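Local coordinates for protein FLUORESCENT IN BLUE LIGHT, chloroplastic (Arabidopsis thaliana, PDB 4YVO) that negatively regulates chlorophyll and other tetrapyrrole synthesis in chloroplasts, its TPR domain mediating complex formation with glutamyl-tRNA reductase, at residues 101-105 with 106-110; 87-90 with 91-95. One frame throughout, in Å; residues are numbered along the deposited sequence. Where two conformers were deposited one is given.

Contact 1 (101-105 with 106-110); sequences SLQRQ and GKYRE
Helix 88-104 ends with two amides turned back into its last turn, K107 N donating to L102 O at 2.9 Å and G106 N to Q103 O at 3.0 Å. The first bond is bent moderately at the hydrogen (153°). G106 takes a positive phi of 75°, and a side chain here would run into the carbonyl oxygen of Q105. Two bonds back into the last turn, with G106 in the left-handed helical conformation, make a Schellman motif, and K107 directly follows as N-cap of helix 108-125, so that one tight turn joins the two antiparallel helices of the second TPR repeat. The extended chain of K107 crosses that of Q105 at a slant and brings NZ to 2.9 Å from Q105 OE1, above the plane of the amide. The other end of that amide, NE2, makes a weak bond back to S101 O, which is consistent with OE1 being the end turned to the lysine. A leucine in place of Q105 would probably leave the K107 ammonium without this acceptor and its long chain freer to swing. L102 lies against the aliphatic part of the same lysine: with CG set beside the backbone N (chi1 -70°), its two methyls reach K107 and E110, CD2 meeting K107 CD at 3.8 Å while CD1 lies against the CB of E110, also at 3.8 Å. The E110 chain crosses the leucine at about a right angle. L102 continues inward onto A111 and Y114. On another side of the turn Y108 sets one ring face against the carbonyl carbon of G106, 3.8 Å above the plane and offset toward the rim, and its CE1 comes to 3.7 Å from Q103 O. The side-chain amide of Q103 turns to H115.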
loop_
_atom_site.group_PDB
_atom_site.type_symbol
_atom_site.label_atom_id
_atom_site.label_comp_id
_atom_site.label_asym_id
_atom_site.label_seq_id
_atom_site.Cartn_x
_atom_site.Cartn_y
_atom_site.Cartn_z
ATOM N N SER A 101 5.238 -3.877 -3.415
ATOM C CA SER A 101 6.613 -4.104 -3.853
ATOM C C SER A 101 7.402 -4.878 -2.803
ATOM O O SER A 101 8.185 -5.777 -3.125
ATOM C CB SER A 101 7.318 -2.774 -4.125
ATOM O OG SER A 101 6.686 -2.068 -5.175
ATOM N N LEU A 102 7.190 -4.525 -1.543
ATOM C CA LEU A 102 7.877 -5.193 -0.447
ATOM C C LEU A 102 7.388 -6.632 -0.258
ATOM O O LEU A 102 8.187 -7.531 0.011
ATOM C CB LEU A 102 7.752 -4.373 0.835
ATOM C CG LEU A 102 8.566 -3.078 0.796
ATOM C CD1 LEU A 102 8.027 -2.111 1.834
ATOM C CD2 LEU A 102 10.045 -3.366 1.012
ATOM N N GLN A 103 6.086 -6.856 -0.423
ATOM C CA GLN A 103 5.553 -8.220 -0.402
ATOM C C GLN A 103 6.214 -9.098 -1.458
ATOM O O GLN A 103 6.580 -10.241 -1.173
ATOM C CB GLN A 103 4.046 -8.235 -0.625
ATOM C CG GLN A 103 3.241 -7.812 0.572
ATOM C CD GLN A 103 1.762 -7.754 0.250
ATOM O OE1 GLN A 103 1.238 -6.709 -0.132
ATOM N NE2 GLN A 103 1.092 -8.896 0.351
ATOM N N ARG A 104 6.365 -8.576 -2.673
ATOM C CA ARG A 104 7.009 -9.335 -3.747
ATOM C C ARG A 104 8.450 -9.697 -3.406
ATOM O O ARG A 104 8.978 -10.692 -3.896
ATOM C CB ARG A 104 7.006 -8.548 -5.057
ATOM C CG ARG A 104 5.640 -8.143 -5.554
ATOM C CD ARG A 104 4.890 -9.293 -6.192
ATOM N NE ARG A 104 3.635 -8.821 -6.764
ATOM C CZ ARG A 104 3.521 -8.285 -7.975
ATOM N NH1 ARG A 104 4.588 -8.162 -8.756
ATOM N NH2 ARG A 104 2.338 -7.875 -8.406
ATOM N N GLN A 105 9.086 -8.868 -2.582
ATOM C CA GLN A 105 10.467 -9.097 -2.168
ATOM C C GLN A 105 10.568 -9.976 -0.922
ATOM O O GLN A 105 11.670 -10.269 -0.458
ATOM C CB GLN A 105 11.176 -7.768 -1.901
ATOM C CG GLN A 105 11.292 -6.864 -3.108
ATOM C CD GLN A 105 12.029 -5.589 -2.783
ATOM O OE1 GLN A 105 13.173 -5.627 -2.333
ATOM N NE2 GLN A 105 11.376 -4.451 -2.995
ATOM N N GLY A 106 9.429 -10.382 -0.372
ATOM C CA GLY A 106 9.423 -11.191 0.836
ATOM C C GLY A 106 9.750 -10.389 2.086
ATOM O O GLY A 106 10.135 -10.950 3.115
ATOM N N LYS A 107 9.598 -9.070 1.990
ATOM C CA LYS A 107 9.851 -8.165 3.108
ATOM C C LYS A 107 8.532 -7.787 3.772
ATOM O O LYS A 107 8.027 -6.668 3.620
ATOM C CB LYS A 107 10.616 -6.929 2.626
ATOM C CG LYS A 107 12.019 -7.267 2.142
ATOM C CD LYS A 107 12.720 -6.094 1.484
ATOM C CE LYS A 107 14.085 -6.524 0.964
ATOM N NZ LYS A 107 14.739 -5.485 0.118
ATOM N N TYR A 108 7.972 -8.744 4.503
ATOM C CA TYR A 108 6.605 -8.623 5.004
ATOM C C TYR A 108 6.409 -7.613 6.130
ATOM O O TYR A 108 5.367 -6.963 6.192
ATOM C CB TYR A 108 6.048 -10.000 5.383
ATOM C CG TYR A 108 6.100 -10.954 4.218
ATOM C CD1 TYR A 108 5.262 -10.780 3.120
ATOM C CD2 TYR A 108 6.999 -12.013 4.198
ATOM C CE1 TYR A 108 5.309 -11.637 2.042
ATOM C CE2 TYR A 108 7.052 -12.878 3.120
ATOM C CZ TYR A 108 6.207 -12.682 2.046
ATOM O OH TYR A 108 6.261 -13.544 0.976
ATOM N N ARG A 109 7.382 -7.476 7.024
ATOM C CA ARG A 109 7.287 -6.482 8.089
ATOM C C ARG A 109 7.311 -5.062 7.542
ATOM O O ARG A 109 6.504 -4.221 7.936
ATOM C CB ARG A 109 8.387 -6.681 9.139
ATOM C CG ARG A 109 7.956 -7.627 10.239
ATOM C CD ARG A 109 9.062 -7.931 11.248
ATOM N NE ARG A 109 9.225 -9.373 11.418
ATOM C CZ ARG A 109 8.368 -10.153 12.071
ATOM N NH1 ARG A 109 7.280 -9.633 12.627
ATOM N NH2 ARG A 109 8.594 -11.456 12.163
ATOM N N GLU A 110 8.240 -4.799 6.635
ATOM C CA GLU A 110 8.294 -3.491 6.003
ATOM C C GLU A 110 7.004 -3.252 5.224
ATOM O O GLU A 110 6.471 -2.145 5.219
ATOM C CB GLU A 110 9.494 -3.375 5.064
ATOM C CG GLU A 110 10.847 -3.372 5.746
ATOM C CD GLU A 110 11.974 -3.258 4.746
ATOM O OE1 GLU A 110 11.903 -2.358 3.876
ATOM O OE2 GLU A 110 12.919 -4.073 4.815
#

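Contact 2 (87-90 with 91-95); sequences DPTE and EKKAA
This is a local, i to i+3 and i to i+4 contact in the first turns of helix 88-104, most of which belongs to the second TPR repeat, and it combines an N-cap with a salt bridge on the helix surface. D87 is the N-cap: its OD1 takes the amide of E90 at 3.1 Å, met from above the carboxylate plane, while D87 O accepts from E91 N at 2.9 Å. K92 N to P88 O and A94 N to E90 O, both 3.0 Å, carry the helix on; the K93 N to T89 O bond is weak. Among the side chains, E91 sends its carboxylate to Q83 of helix 68-84, and K92 packs its CG 3.3 Å from P88 O before its ammonium leaves for E127, S129 and S122. A94 faces the neighbouring helices, on A78, L79 and L56. E90 and K93 lie side by side and point the same way. A bend at chi2 (-52°) brings the E90 carboxylate back beside the extended lysine, where OE2 offers its syn lone pair to K93 NZ at 2.8 Å, and one water, accepting from NZ, donates to E90 OE1 at 2.7 Å.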
loop_
_atom_site.group_PDB
_atom_site.type_symbol
_atom_site.label_atom_id
_atom_site.label_comp_id
_atom_site.label_asym_id
_atom_site.label_seq_id
_atom_site.Cartn_x
_atom_site.Cartn_y
_atom_site.Cartn_z
ATOM N N ASP A 87 -1.123 15.693 -0.816
ATOM C CA ASP A 87 -2.162 14.969 -1.530
ATOM C C ASP A 87 -2.271 13.574 -0.927
ATOM O O ASP A 87 -1.631 12.627 -1.398
ATOM C CB ASP A 87 -1.812 14.883 -3.017
ATOM C CG ASP A 87 -2.964 14.364 -3.870
ATOM O OD1 ASP A 87 -3.796 13.579 -3.370
ATOM O OD2 ASP A 87 -3.034 14.745 -5.058
ATOM N N PRO A 88 -3.086 13.437 0.127
ATOM C CA PRO A 88 -3.183 12.151 0.828
ATOM C C PRO A 88 -3.773 11.031 -0.030
ATOM O O PRO A 88 -3.470 9.860 0.197
ATOM C CB PRO A 88 -4.095 12.469 2.019
ATOM C CG PRO A 88 -4.885 13.686 1.579
ATOM C CD PRO A 88 -3.917 14.478 0.755
ATOM N N THR A 89 -4.614 11.378 -0.995
ATOM C CA THR A 89 -5.194 10.366 -1.867
ATOM C C THR A 89 -4.095 9.690 -2.690
ATOM O O THR A 89 -4.044 8.462 -2.805
ATOM C CB THR A 89 -6.253 10.974 -2.799
ATOM O OG1 THR A 89 -7.285 11.583 -2.011
ATOM C CG2 THR A 89 -6.864 9.895 -3.678
ATOM N N GLU A 90 -3.205 10.495 -3.253
ATOM C CA GLU A 90 -2.091 9.951 -4.018
ATOM C C GLU A 90 -1.064 9.306 -3.095
ATOM O O GLU A 90 -0.404 8.331 -3.467
ATOM C CB GLU A 90 -1.445 11.032 -4.886
ATOM C CG GLU A 90 -2.379 11.600 -5.945
ATOM C CD GLU A 90 -3.032 10.518 -6.777
ATOM O OE1 GLU A 90 -2.320 9.857 -7.559
ATOM O OE2 GLU A 90 -4.258 10.321 -6.645
ATOM N N GLU A 91 -0.933 9.844 -1.885
ATOM C CA GLU A 91 -0.035 9.256 -0.899
ATOM C C GLU A 91 -0.419 7.810 -0.601
ATOM O O GLU A 91 0.445 6.939 -0.487
ATOM C CB GLU A 91 -0.026 10.078 0.394
ATOM C CG GLU A 91 1.036 9.635 1.373
ATOM C CD GLU A 91 1.009 10.416 2.671
ATOM O OE1 GLU A 91 0.215 11.383 2.777
ATOM O OE2 GLU A 91 1.782 10.063 3.593
ATOM N N LYS A 92 -1.715 7.557 -0.474
ATOM C CA LYS A 92 -2.197 6.202 -0.242
ATOM C C LYS A 92 -1.863 5.264 -1.403
ATOM O O LYS A 92 -1.545 4.099 -1.183
ATOM C CB LYS A 92 -3.704 6.206 0.075
ATOM C CG LYS A 92 -3.996 6.800 1.452
ATOM C CD LYS A 92 -5.396 6.494 1.966
ATOM C CE LYS A 92 -6.476 6.999 1.048
ATOM N NZ LYS A 92 -7.862 6.599 1.502
ATOM N N LYS A 93 -1.928 5.765 -2.634
ATOM C CA LYS A 93 -1.589 4.935 -3.788
ATOM C C LYS A 93 -0.099 4.570 -3.759
ATOM O O LYS A 93 0.288 3.436 -4.069
ATOM C CB LYS A 93 -1.937 5.647 -5.100
ATOM C CG LYS A 93 -3.424 5.952 -5.280
ATOM C CD LYS A 93 -3.689 6.624 -6.624
ATOM C CE LYS A 93 -5.113 7.153 -6.704
ATOM N NZ LYS A 93 -5.316 8.042 -7.885
ATOM N N ALA A 94 0.735 5.532 -3.387
ATOM C CA ALA A 94 2.169 5.280 -3.296
ATOM C C ALA A 94 2.469 4.277 -2.182
ATOM O O ALA A 94 3.275 3.361 -2.364
ATOM C CB ALA A 94 2.936 6.589 -3.082
ATOM N N ALA A 95 1.806 4.443 -1.039
ATOM C CA ALA A 95 2.012 3.540 0.087
ATOM C C ALA A 95 1.593 2.113 -0.261
ATOM O O ALA A 95 2.288 1.160 0.090
ATOM C CB ALA A 95 1.268 4.037 1.321
HETATM O O HOH W 1 -3.107 8.280 -9.565
#

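Contact 2 comes first along the chain, at the N-terminal end of helix 88-104, and contact 1 follows where that helix ends and turns into helix 108-125. Their centres are 19 Å apart, on opposite sides of the centre of the chain, and the nearest atoms, about 7 Å apart, do not touch. The pair thus marks both ends of one helix: a capped start at 87-95 and a Schellman motif at 101-110 that closes it, directly followed by the start of helix 108-125. Together they delimit the helix that opens the second TPR repeat (92-125), in the middle of the all-helical domain through which the protein associates with glutamyl-tRNA reductase.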